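Local coordinates for cytoplasmic Protein STM1381 (Salmonella enterica subsp. enterica serovar Typhimurium, PDB 3SOZ), which is of unknown function but belongs to a family of putative glutamine amidotransferases with a class I glutaminase-like fold, at residues 5-10 with 69-74; 99-104 with 133-138; 177-182 with 216-221. All blocks are in the same frame, centred on the assembly; numbering follows the deposited sequence.

Contact 1: residues 5-10 with 69-74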
ATOM      1  N   LYS A   5     -15.873  26.373  21.664  1.00 68.97           N
ATOM      2  CA  LYS A   5     -15.377  26.652  20.324  1.00 67.57           C
ATOM      3  C   LYS A   5     -14.371  25.553  19.928  1.00 66.26           C
ATOM      4  O   LYS A   5     -13.405  25.250  20.659  1.00 65.77           O
ATOM      5  CB  LYS A   5     -14.756  28.065  20.262  1.00 67.95           C
ATOM      6  CG  LYS A   5     -14.476  28.592  18.847  1.00 69.77           C
ATOM      7  CD  LYS A   5     -13.896  30.002  18.837  1.00 72.68           C
ATOM      8  CE  LYS A   5     -13.900  30.567  17.407  1.00 75.25           C
ATOM      9  NZ  LYS A   5     -13.572  32.026  17.348  1.00 74.82           N
ATOM     10  N   ILE A   6     -14.632  24.930  18.779  1.00 64.85           N
ATOM     11  CA  ILE A   6     -13.745  23.886  18.245  1.00 63.26           C
ATOM     12  C   ILE A   6     -13.323  24.140  16.810  1.00 62.11           C
ATOM     13  O   ILE A   6     -14.034  24.811  16.013  1.00 62.47           O
ATOM     14  CB  ILE A   6     -14.384  22.508  18.272  1.00 63.01           C
ATOM     15  CG1 ILE A   6     -15.612  22.505  17.361  1.00 63.21           C
ATOM     16  CG2 ILE A   6     -14.714  22.107  19.703  1.00 63.14           C
ATOM     17  CD1 ILE A   6     -15.774  21.261  16.575  1.00 62.73           C
ATOM     18  N   LEU A   7     -12.158  23.588  16.490  1.00 60.43           N
ATOM     19  CA  LEU A   7     -11.685  23.508  15.103  1.00 58.92           C
ATOM     20  C   LEU A   7     -12.115  22.181  14.455  1.00 57.88           C
ATOM     21  O   LEU A   7     -11.679  21.086  14.889  1.00 58.05           O
ATOM     22  CB  LEU A   7     -10.157  23.632  15.054  1.00 58.22           C
ATOM     23  CG  LEU A   7      -9.619  23.813  13.639  1.00 57.66           C
ATOM     24  CD1 LEU A   7     -10.109  25.097  13.011  1.00 54.21           C
ATOM     25  CD2 LEU A   7      -8.089  23.720  13.624  1.00 58.05           C
ATOM     26  N   PHE A   8     -12.952  22.268  13.434  1.00 56.16           N
ATOM     27  CA  PHE A   8     -13.315  21.043  12.719  1.00 55.51           C
ATOM     28  C   PHE A   8     -12.710  20.807  11.343  1.00 54.28           C
ATOM     29  O   PHE A   8     -13.146  21.384  10.339  1.00 53.01           O
ATOM     30  CB  PHE A   8     -14.807  20.871  12.628  1.00 55.84           C
ATOM     31  CG  PHE A   8     -15.206  19.495  12.249  1.00 56.03           C
ATOM     32  CD1 PHE A   8     -15.185  19.097  10.927  1.00 56.31           C
ATOM     33  CD2 PHE A   8     -15.614  18.603  13.213  1.00 56.63           C
ATOM     34  CE1 PHE A   8     -15.569  17.861  10.579  1.00 55.79           C
ATOM     35  CE2 PHE A   8     -16.002  17.346  12.869  1.00 55.59           C
ATOM     36  CZ  PHE A   8     -15.973  16.975  11.562  1.00 57.41           C
ATOM     37  N   ILE A   9     -11.750  19.893  11.321  1.00 53.13           N
ATOM     38  CA  ILE A   9     -11.019  19.587  10.119  1.00 52.24           C
ATOM     39  C   ILE A   9     -11.577  18.349   9.383  1.00 52.70           C
ATOM     40  O   ILE A   9     -11.419  17.199   9.848  1.00 51.75           O
ATOM     41  CB  ILE A   9      -9.516  19.381  10.463  1.00 52.41           C
ATOM     42  CG1 ILE A   9      -8.981  20.554  11.313  1.00 51.08           C
ATOM     43  CG2 ILE A   9      -8.692  19.166   9.228  1.00 50.49           C
ATOM     44  CD1 ILE A   9      -7.539  20.399  11.683  1.00 46.94           C
ATOM     45  N   GLY A  10     -12.212  18.602   8.227  1.00 52.79           N
ATOM     46  CA  GLY A  10     -12.481  17.557   7.229  1.00 53.26           C
ATOM     47  C   GLY A  10     -12.771  18.059   5.823  1.00 53.80           C
ATOM     48  O   GLY A  10     -12.583  19.224   5.522  1.00 54.19           O
ATOM     49  N   ALA A  69      -4.562  27.905  20.029  1.00 78.64           N
ATOM     50  CA  ALA A  69      -4.839  28.046  21.464  1.00 77.88           C
ATOM     51  C   ALA A  69      -6.257  28.545  21.781  1.00 77.17           C
ATOM     52  O   ALA A  69      -6.829  28.215  22.829  1.00 77.04           O
ATOM     53  CB  ALA A  69      -3.799  28.960  22.098  1.00 78.44           C
ATOM     54  N   CYS A  70      -6.827  29.327  20.877  1.00 75.76           N
ATOM     55  CA  CYS A  70      -8.161  29.818  21.099  1.00 75.53           C
ATOM     56  C   CYS A  70      -9.202  28.750  20.817  1.00 73.93           C
ATOM     57  O   CYS A  70     -10.390  29.073  20.778  1.00 74.48           O
ATOM     58  CB  CYS A  70      -8.441  31.033  20.217  1.00 76.14           C
ATOM     59  SG  CYS A  70      -8.452  30.610  18.457  1.00 82.54           S
ATOM     60  N   TYR A  71      -8.777  27.495  20.593  1.00 71.72           N
ATOM     61  CA  TYR A  71      -9.728  26.371  20.345  1.00 68.70           C
ATOM     62  C   TYR A  71      -9.780  25.417  21.513  1.00 67.58           C
ATOM     63  O   TYR A  71      -8.737  24.979  21.987  1.00 67.26           O
ATOM     64  CB  TYR A  71      -9.404  25.576  19.056  1.00 67.63           C
ATOM     65  CG  TYR A  71      -9.705  26.333  17.801  1.00 64.66           C
ATOM     66  CD1 TYR A  71     -11.013  26.713  17.491  1.00 63.68           C
ATOM     67  CD2 TYR A  71      -8.695  26.694  16.926  1.00 63.27           C
ATOM     68  CE1 TYR A  71     -11.302  27.439  16.337  1.00 59.83           C
ATOM     69  CE2 TYR A  71      -8.973  27.434  15.773  1.00 60.30           C
ATOM     70  CZ  TYR A  71     -10.272  27.786  15.496  1.00 59.75           C
ATOM     71  OH  TYR A  71     -10.545  28.490  14.369  1.00 60.96           O
ATOM     72  N   ASP A  72     -10.983  25.053  21.944  1.00 66.19           N
ATOM     73  CA  ASP A  72     -11.122  24.052  23.007  1.00 65.87           C
ATOM     74  C   ASP A  72     -10.716  22.642  22.596  1.00 65.01           C
ATOM     75  O   ASP A  72     -10.118  21.912  23.391  1.00 64.13           O
ATOM     76  CB  ASP A  72     -12.541  24.083  23.568  1.00 66.42           C
ATOM     77  CG  ASP A  72     -12.857  25.421  24.208  1.00 68.74           C
ATOM     78  OD1 ASP A  72     -12.079  25.801  25.131  1.00 70.32           O
ATOM     79  OD2 ASP A  72     -13.833  26.103  23.771  1.00 70.86           O
ATOM     80  N   ALA A  73     -11.043  22.284  21.344  1.00 64.22           N
ATOM     81  CA  ALA A  73     -10.663  21.004  20.738  1.00 63.17           C
ATOM     82  C   ALA A  73     -10.486  21.050  19.225  1.00 62.76           C
ATOM     83  O   ALA A  73     -11.019  21.929  18.496  1.00 62.44           O
ATOM     84  CB  ALA A  73     -11.649  19.945  21.084  1.00 63.43           C
ATOM     85  N   ILE A  74      -9.718  20.085  18.751  1.00 61.10           N
ATOM     86  CA  ILE A  74      -9.523  19.964  17.339  1.00 60.38           C
ATOM     87  C   ILE A  74     -10.141  18.645  16.924  1.00 59.83           C
ATOM     88  O   ILE A  74      -9.926  17.592  17.573  1.00 59.82           O
ATOM     89  CB  ILE A  74      -8.013  20.052  16.940  1.00 60.41           C
ATOM     90  CG1 ILE A  74      -7.421  21.375  17.462  1.00 60.21           C
ATOM     91  CG2 ILE A  74      -7.862  19.920  15.422  1.00 57.47           C
ATOM     92  CD1 ILE A  74      -5.902  21.575  17.287  1.00 60.59           C
TER
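Lys-5 is gripped through both polar atoms of its backbone by Asp-72. Its N donates to Asp-72 OD2 over 2.9 Å in an almost straight bond (171°), OD2 accepting through the lone pair that faces away from the other oxygen, while Lys-5 O receives Asp-72 N at 2.7 Å. The aspartate CG lies beside its own backbone N, which lets one residue close both bonds. One step further in, Leu-7 N donates to Ala-73 O over 2.8 Å, and the pairing of Leu-7 with Ile-74 sets a parallel register with their CA atoms 4.7 Å apart. Strands 5-10 and 73-77 are thus neighbours in the parallel part of the central sheet, as expected of an alpha/beta fold of the class I glutaminase kind, and strand 48-53 flanks 5-10 on its other edge through backbone bonds from Ile-6 and Phe-8. Packing builds on this frame. The ring of Tyr-71 is covered on one face by Leu-7, whose CB stands 3.8 Å from the ring centroid, only 8° off the normal; the swing of CG to the far side from the backbone N (chi1 -169°) carries CD1 on to Tyr-71 CZ at 3.7 Å. The sulfur of Cys-70 lies over the opposite face, displaced toward the rim. Beyond the tyrosine, Ile-9 and Ile-74 run side by side in the same direction, CD1 of the former 3.8 Å from CG2 of the latter; on the opposite face of the sheet from Leu-7 and Ile-74, Ile-6 CG2 rests 4.0 Å from Ala-73 CB.

Contact 2: residues 99-104 with 133-138; sequences DALQLI and KNTVLA
Leu-101 and Leu-137 meet branch to branch, their CG atoms 4.2 Å apart and their side chains crossing at about a right angle. Leu-101 also extends CD2 to Thr-135, where it lies 3.8 Å from OG1 and about as far from the methyl CG2, so the threonine touches it with both branches. Leu-137 in turn sends its CD2 one helical turn further, to Ile-104 CG2 at 4.2 Å. At the more exposed margin the chain of Gln-102 bends at chi2 (-44°) and brings its amide back against the valine: OE1 stands 3.6 Å from Val-136 CG1, with CG2 of the same residue close behind.

Asp-99, whose OD2 also brushes Val-136 CG2, positions the start of helix 100-109. It occupies the N-cap, its CG anti to the backbone N (chi1 176°). Asp-99 OD1 accepts from Leu-101 N at 2.6 Å, nearly along the C-O axis, and from Gln-102 N at 2.9 Å, from well above the carboxylate plane. The cap therefore holds the backbone of Leu-101, which buries more surface here than any other residue, and of Gln-102. Further out, Phe-84 and Leu-85 of helix 81-85 pack on Leu-101, while Leu-114 of strand 113-117 touches both Ile-104 and Leu-137. The contact thus joins the helix's first turn to the loop before 137-140 and the first residue of that short helix, beside the central sheet. Gln-156 of the second subunit packs on Asp-99.

The two segments are held by van der Waals contact, mostly between apolar groups, whereas the capping bonds lie within 99-104; the capping carboxylate, if charged, would probably be stabilised by the two amides it accepts and by the positive end of the helix dipole.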
ATOM      1  N   ASP A  99       6.047  21.462  10.851  1.00 66.21           N
ATOM      2  CA  ASP A  99       5.244  20.232  10.943  1.00 63.92           C
ATOM      3  C   ASP A  99       3.909  20.491  11.625  1.00 62.50           C
ATOM      4  O   ASP A  99       3.864  20.626  12.833  1.00 63.34           O
ATOM      5  CB  ASP A  99       6.046  19.162  11.698  1.00 63.95           C
ATOM      6  CG  ASP A  99       5.255  17.866  11.941  1.00 64.35           C
ATOM      7  OD1 ASP A  99       3.998  17.887  11.874  1.00 62.73           O
ATOM      8  OD2 ASP A  99       5.901  16.819  12.209  1.00 62.23           O
ATOM      9  N   ALA A 100       2.833  20.567  10.843  1.00 61.43           N
ATOM     10  CA  ALA A 100       1.429  20.798  11.316  1.00 60.26           C
ATOM     11  C   ALA A 100       0.936  19.839  12.390  1.00 60.02           C
ATOM     12  O   ALA A 100      -0.004  20.146  13.134  1.00 59.93           O
ATOM     13  CB  ALA A 100       0.471  20.749  10.149  1.00 59.41           C
ATOM     14  N   LEU A 101       1.557  18.665  12.446  1.00 59.95           N
ATOM     15  CA  LEU A 101       1.165  17.608  13.360  1.00 59.96           C
ATOM     16  C   LEU A 101       1.920  17.781  14.676  1.00 60.58           C
ATOM     17  O   LEU A 101       1.425  17.367  15.739  1.00 60.33           O
ATOM     18  CB  LEU A 101       1.444  16.239  12.726  1.00 59.22           C
ATOM     19  CG  LEU A 101       0.365  15.369  12.042  1.00 59.67           C
ATOM     20  CD1 LEU A 101      -0.945  16.073  11.641  1.00 58.34           C
ATOM     21  CD2 LEU A 101       0.936  14.594  10.860  1.00 57.87           C
ATOM     22  N   GLN A 102       3.121  18.372  14.606  1.00 60.67           N
ATOM     23  CA  GLN A 102       3.809  18.808  15.806  1.00 61.20           C
ATOM     24  C   GLN A 102       2.920  19.871  16.409  1.00 61.24           C
ATOM     25  O   GLN A 102       2.651  19.835  17.601  1.00 61.07           O
ATOM     26  CB  GLN A 102       5.197  19.404  15.522  1.00 61.84           C
ATOM     27  CG  GLN A 102       6.392  18.556  15.942  1.00 62.90           C
ATOM     28  CD  GLN A 102       6.238  17.935  17.310  1.00 63.25           C
ATOM     29  OE1 GLN A 102       6.892  16.942  17.611  1.00 64.40           O
ATOM     30  NE2 GLN A 102       5.376  18.498  18.136  1.00 63.03           N
ATOM     31  N   LEU A 103       2.439  20.794  15.577  1.00 60.85           N
ATOM     32  CA  LEU A 103       1.537  21.823  16.061  1.00 61.79           C
ATOM     33  C   LEU A 103       0.355  21.290  16.842  1.00 61.91           C
ATOM     34  O   LEU A 103       0.037  21.825  17.899  1.00 62.25           O
ATOM     35  CB  LEU A 103       1.049  22.743  14.938  1.00 61.95           C
ATOM     36  CG  LEU A 103       2.010  23.908  14.690  1.00 63.95           C
ATOM     37  CD1 LEU A 103       2.032  24.417  13.217  1.00 63.90           C
ATOM     38  CD2 LEU A 103       1.731  25.033  15.710  1.00 66.86           C
ATOM     39  N   ILE A 104      -0.296  20.248  16.333  1.00 62.31           N
ATOM     40  CA  ILE A 104      -1.465  19.700  17.014  1.00 62.76           C
ATOM     41  C   ILE A 104      -1.017  18.985  18.291  1.00 63.29           C
ATOM     42  O   ILE A 104      -1.656  19.104  19.345  1.00 63.74           O
ATOM     43  CB  ILE A 104      -2.323  18.836  16.069  1.00 62.63           C
ATOM     44  CG1 ILE A 104      -3.048  19.749  15.074  1.00 62.72           C
ATOM     45  CG2 ILE A 104      -3.370  18.029  16.837  1.00 63.60           C
ATOM     46  CD1 ILE A 104      -3.260  19.159  13.723  1.00 60.20           C
ATOM     47  N   LYS A 133       0.628   6.133  11.824  1.00 52.71           N
ATOM     48  CA  LYS A 133       1.498   5.435  12.736  1.00 54.56           C
ATOM     49  C   LYS A 133       2.957   5.897  12.608  1.00 56.83           C
ATOM     50  O   LYS A 133       3.687   5.901  13.604  1.00 58.67           O
ATOM     51  CB  LYS A 133       1.335   3.939  12.597  1.00 54.07           C
ATOM     52  CG  LYS A 133       2.250   3.128  13.438  1.00 53.17           C
ATOM     53  CD  LYS A 133       1.941   1.689  13.221  1.00 54.73           C
ATOM     54  CE  LYS A 133       2.693   0.784  14.204  1.00 55.84           C
ATOM     55  NZ  LYS A 133       2.189  -0.621  14.136  1.00 54.74           N
ATOM     56  N   ASN A 134       3.367   6.334  11.422  1.00 58.53           N
ATOM     57  CA  ASN A 134       4.717   6.869  11.198  1.00 60.47           C
ATOM     58  C   ASN A 134       4.710   8.400  11.301  1.00 60.98           C
ATOM     59  O   ASN A 134       5.154   9.142  10.397  1.00 61.41           O
ATOM     60  CB  ASN A 134       5.199   6.419   9.816  1.00 61.15           C
ATOM     61  CG  ASN A 134       4.840   4.972   9.544  1.00 64.87           C
ATOM     62  OD1 ASN A 134       5.128   4.095  10.369  1.00 71.86           O
ATOM     63  ND2 ASN A 134       4.184   4.707   8.415  1.00 66.80           N
ATOM     64  N   THR A 135       4.182   8.881  12.409  1.00 60.78           N
ATOM     65  CA  THR A 135       3.814  10.270  12.509  1.00 60.09           C
ATOM     66  C   THR A 135       3.968  10.636  13.959  1.00 60.69           C
ATOM     67  O   THR A 135       3.836   9.792  14.845  1.00 60.90           O
ATOM     68  CB  THR A 135       2.367  10.449  11.985  1.00 59.46           C
ATOM     69  OG1 THR A 135       2.423  11.047  10.707  1.00 57.85           O
ATOM     70  CG2 THR A 135       1.535  11.320  12.838  1.00 58.73           C
ATOM     71  N   VAL A 136       4.261  11.895  14.208  1.00 61.47           N
ATOM     72  CA  VAL A 136       4.236  12.400  15.577  1.00 61.99           C
ATOM     73  C   VAL A 136       2.914  12.092  16.315  1.00 61.90           C
ATOM     74  O   VAL A 136       2.971  11.598  17.426  1.00 62.89           O
ATOM     75  CB  VAL A 136       4.626  13.880  15.648  1.00 61.90           C
ATOM     76  CG1 VAL A 136       4.331  14.416  17.045  1.00 62.98           C
ATOM     77  CG2 VAL A 136       6.124  14.010  15.301  1.00 61.17           C
ATOM     78  N   LEU A 137       1.748  12.313  15.702  1.00 61.51           N
ATOM     79  CA  LEU A 137       0.463  11.997  16.367  1.00 61.04           C
ATOM     80  C   LEU A 137       0.353  10.603  16.936  1.00 60.86           C
ATOM     81  O   LEU A 137      -0.487  10.378  17.789  1.00 61.40           O
ATOM     82  CB  LEU A 137      -0.753  12.213  15.466  1.00 60.71           C
ATOM     83  CG  LEU A 137      -1.429  13.576  15.336  1.00 61.36           C
ATOM     84  CD1 LEU A 137      -2.946  13.426  15.099  1.00 60.18           C
ATOM     85  CD2 LEU A 137      -1.199  14.463  16.560  1.00 61.93           C
ATOM     86  N   ALA A 138       1.157   9.656  16.469  1.00 60.89           N
ATOM     87  CA  ALA A 138       1.031   8.279  16.964  1.00 61.63           C
ATOM     88  C   ALA A 138       1.117   8.329  18.486  1.00 62.17           C
ATOM     89  O   ALA A 138       0.256   7.811  19.209  1.00 62.53           O
ATOM     90  CB  ALA A 138       2.120   7.384  16.387  1.00 61.41           C
TER

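Contact 3: residues 177-182 with 216-221; sequences PPLLGY and FASDCS
Ser-218 and Gly-181 make the polar bond between the segments: Ser-218 OG donates to Gly-181 O at 2.8 Å, approaching almost in line with the carbonyl (167° at the oxygen). The serine hydroxyl reaches it by standing anti to its own backbone N (chi1 -168°). The apolar contacts gather on both sides of Gly-181. Leu-179 brings CD1 to 3.8 Å from Ser-218 CB, and the same methyl lies 4.4 Å from Phe-216 CZ. Tyr-182 touches through its CB, 4.1 Å from Ala-217 CB, while its ring leads away and its hydroxyl is hydrogen-bonded to Asp-200 and Asn-198. Outside the two segments, Phe-229 of helix 227-230 packs on both Leu-179 and Phe-216, and the Phe-216 ring meets that of Trp-239 edge-to-face. In the fold, the contact ties the residues flanking the corner at Leu-180, where strand 175-187 changes direction, to the loop that leaves strand 211-216. That strand is paired in parallel with 113-117 on one edge and antiparallel with 200-208 on the other, so the contact lies where the parallel core of the sheet passes into its antiparallel extension, consistent with a class I glutaminase-like fold.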
ATOM      1  N   PRO A 177     -26.728   1.487  17.142  1.00 56.31           N
ATOM      2  CA  PRO A 177     -27.183   1.136  15.782  1.00 54.77           C
ATOM      3  C   PRO A 177     -26.027   0.459  15.031  1.00 53.65           C
ATOM      4  O   PRO A 177     -24.857   0.590  15.451  1.00 53.32           O
ATOM      5  CB  PRO A 177     -27.539   2.479  15.158  1.00 54.50           C
ATOM      6  CG  PRO A 177     -27.077   3.546  16.179  1.00 55.35           C
ATOM      7  CD  PRO A 177     -26.303   2.896  17.245  1.00 55.49           C
ATOM      8  N   PRO A 178     -26.334  -0.301  13.959  1.00 52.67           N
ATOM      9  CA  PRO A 178     -25.214  -0.988  13.312  1.00 52.02           C
ATOM     10  C   PRO A 178     -24.315  -0.013  12.522  1.00 51.19           C
ATOM     11  O   PRO A 178     -24.795   0.954  11.947  1.00 51.05           O
ATOM     12  CB  PRO A 178     -25.914  -1.970  12.373  1.00 51.31           C
ATOM     13  CG  PRO A 178     -27.191  -1.272  12.037  1.00 51.57           C
ATOM     14  CD  PRO A 178     -27.618  -0.589  13.281  1.00 52.12           C
ATOM     15  N   LEU A 179     -23.016  -0.272  12.514  1.00 50.41           N
ATOM     16  CA  LEU A 179     -22.089   0.471  11.662  1.00 48.96           C
ATOM     17  C   LEU A 179     -21.591  -0.521  10.612  1.00 48.43           C
ATOM     18  O   LEU A 179     -21.556  -1.717  10.903  1.00 48.42           O
ATOM     19  CB  LEU A 179     -20.936   1.038  12.501  1.00 48.17           C
ATOM     20  CG  LEU A 179     -21.317   2.069  13.574  1.00 46.82           C
ATOM     21  CD1 LEU A 179     -20.227   2.169  14.585  1.00 46.32           C
ATOM     22  CD2 LEU A 179     -21.611   3.443  13.030  1.00 45.79           C
ATOM     23  N   LEU A 180     -21.197  -0.029   9.427  1.00 47.34           N
ATOM     24  CA  LEU A 180     -20.749  -0.877   8.328  1.00 46.46           C
ATOM     25  C   LEU A 180     -19.230  -1.112   8.205  1.00 46.41           C
ATOM     26  O   LEU A 180     -18.771  -1.837   7.288  1.00 46.30           O
ATOM     27  CB  LEU A 180     -21.322  -0.387   7.019  1.00 46.45           C
ATOM     28  CG  LEU A 180     -22.842  -0.279   6.979  1.00 47.75           C
ATOM     29  CD1 LEU A 180     -23.302   0.035   5.573  1.00 49.18           C
ATOM     30  CD2 LEU A 180     -23.397  -1.598   7.390  1.00 48.22           C
ATOM     31  N   GLY A 181     -18.455  -0.535   9.121  1.00 45.22           N
ATOM     32  CA  GLY A 181     -17.051  -0.866   9.208  1.00 45.38           C
ATOM     33  C   GLY A 181     -16.364   0.038  10.215  1.00 46.22           C
ATOM     34  O   GLY A 181     -16.986   0.955  10.755  1.00 46.57           O
ATOM     35  N   TYR A 182     -15.087  -0.226  10.491  1.00 45.89           N
ATOM     36  CA  TYR A 182     -14.329   0.603  11.399  1.00 46.30           C
ATOM     37  C   TYR A 182     -12.849   0.341  11.159  1.00 47.55           C
ATOM     38  O   TYR A 182     -12.464  -0.631  10.503  1.00 47.12           O
ATOM     39  CB  TYR A 182     -14.682   0.282  12.890  1.00 46.56           C
ATOM     40  CG  TYR A 182     -14.382  -1.163  13.285  1.00 43.01           C
ATOM     41  CD1 TYR A 182     -15.284  -2.163  13.016  1.00 41.84           C
ATOM     42  CD2 TYR A 182     -13.189  -1.519  13.868  1.00 42.44           C
ATOM     43  CE1 TYR A 182     -15.038  -3.462  13.325  1.00 39.12           C
ATOM     44  CE2 TYR A 182     -12.927  -2.852  14.170  1.00 43.35           C
ATOM     45  CZ  TYR A 182     -13.881  -3.809  13.870  1.00 41.71           C
ATOM     46  OH  TYR A 182     -13.683  -5.147  14.139  1.00 45.64           O
ATOM     47  N   PHE A 216     -12.537   7.608  17.792  1.00 57.25           N
ATOM     48  CA  PHE A 216     -13.742   6.899  17.465  1.00 56.31           C
ATOM     49  C   PHE A 216     -13.422   6.100  16.201  1.00 55.59           C
ATOM     50  O   PHE A 216     -12.997   6.677  15.197  1.00 56.05           O
ATOM     51  CB  PHE A 216     -14.907   7.893  17.267  1.00 56.39           C
ATOM     52  CG  PHE A 216     -16.177   7.236  16.866  1.00 56.59           C
ATOM     53  CD1 PHE A 216     -16.966   6.588  17.810  1.00 56.43           C
ATOM     54  CD2 PHE A 216     -16.553   7.189  15.530  1.00 55.23           C
ATOM     55  CE1 PHE A 216     -18.131   5.930  17.420  1.00 55.91           C
ATOM     56  CE2 PHE A 216     -17.715   6.540  15.142  1.00 54.06           C
ATOM     57  CZ  PHE A 216     -18.499   5.911  16.081  1.00 54.77           C
ATOM     58  N   ALA A 217     -13.609   4.784  16.255  1.00 54.68           N
ATOM     59  CA  ALA A 217     -13.026   3.869  15.250  1.00 54.14           C
ATOM     60  C   ALA A 217     -13.811   3.732  13.958  1.00 53.86           C
ATOM     61  O   ALA A 217     -13.416   2.956  13.086  1.00 54.16           O
ATOM     62  CB  ALA A 217     -12.777   2.495  15.829  1.00 53.96           C
ATOM     63  N   SER A 218     -14.906   4.474  13.834  1.00 53.10           N
ATOM     64  CA  SER A 218     -15.781   4.346  12.685  1.00 52.75           C
ATOM     65  C   SER A 218     -15.967   5.727  12.127  1.00 52.59           C
ATOM     66  O   SER A 218     -15.235   6.634  12.485  1.00 53.22           O
ATOM     67  CB  SER A 218     -17.123   3.732  13.066  1.00 53.02           C
ATOM     68  OG  SER A 218     -17.875   3.359  11.925  1.00 51.95           O
ATOM     69  N   ASP A 219     -16.918   5.884  11.236  1.00 52.01           N
ATOM     70  CA  ASP A 219     -17.040   7.103  10.485  1.00 52.54           C
ATOM     71  C   ASP A 219     -18.305   7.760  10.994  1.00 52.92           C
ATOM     72  O   ASP A 219     -19.290   7.101  11.291  1.00 53.17           O
ATOM     73  CB  ASP A 219     -17.181   6.776   8.995  1.00 52.36           C
ATOM     74  CG  ASP A 219     -16.842   7.958   8.068  1.00 52.99           C
ATOM     75  OD1 ASP A 219     -17.160   9.132   8.329  1.00 51.50           O
ATOM     76  OD2 ASP A 219     -16.268   7.694   7.007  1.00 55.73           O
ATOM     77  N   CYS A 220     -18.273   9.067  11.112  1.00 53.21           N
ATOM     78  CA  CYS A 220     -19.470   9.805  11.445  1.00 54.14           C
ATOM     79  C   CYS A 220     -20.376   9.976  10.202  1.00 52.95           C
ATOM     80  O   CYS A 220     -21.364  10.682  10.250  1.00 53.01           O
ATOM     81  CB  CYS A 220     -19.054  11.166  12.002  1.00 54.25           C
ATOM     82  SG  CYS A 220     -18.300  12.192  10.693  1.00 59.40           S
ATOM     83  N   SER A 221     -20.036   9.345   9.086  1.00 52.56           N
ATOM     84  CA  SER A 221     -20.815   9.558   7.842  1.00 52.79           C
ATOM     85  C   SER A 221     -20.671   8.368   6.913  1.00 51.40           C
ATOM     86  O   SER A 221     -20.008   7.417   7.275  1.00 52.43           O
ATOM     87  CB  SER A 221     -20.428  10.891   7.138  1.00 53.17           C
ATOM     88  OG  SER A 221     -19.051  11.163   7.280  1.00 51.76           O
TER

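In the fold
Contacts 1, 2 and 3 follow one another along the chain, each closing before the next opens. Contacts 1 and 2, with centres 16 Å apart, are directly joined: Ile-74 CD1 of the sheet strand lies 4.0 Å from Ile-104 CG1 of the helix, so the sheet pairing and the helix packing meet through these two isoleucines. Contact 3 reaches the same sheet as contact 1, but their centres are 22 Å apart on opposite sides of the chain's centre, and their nearest atoms stay about 5 Å apart. Contacts 2 and 3 are about 12 Å apart at their nearest atoms. A glycerol, probably from crystallisation, is hydrogen-bonded to Asp-219 OD2, within the 216-221 segment of contact 3.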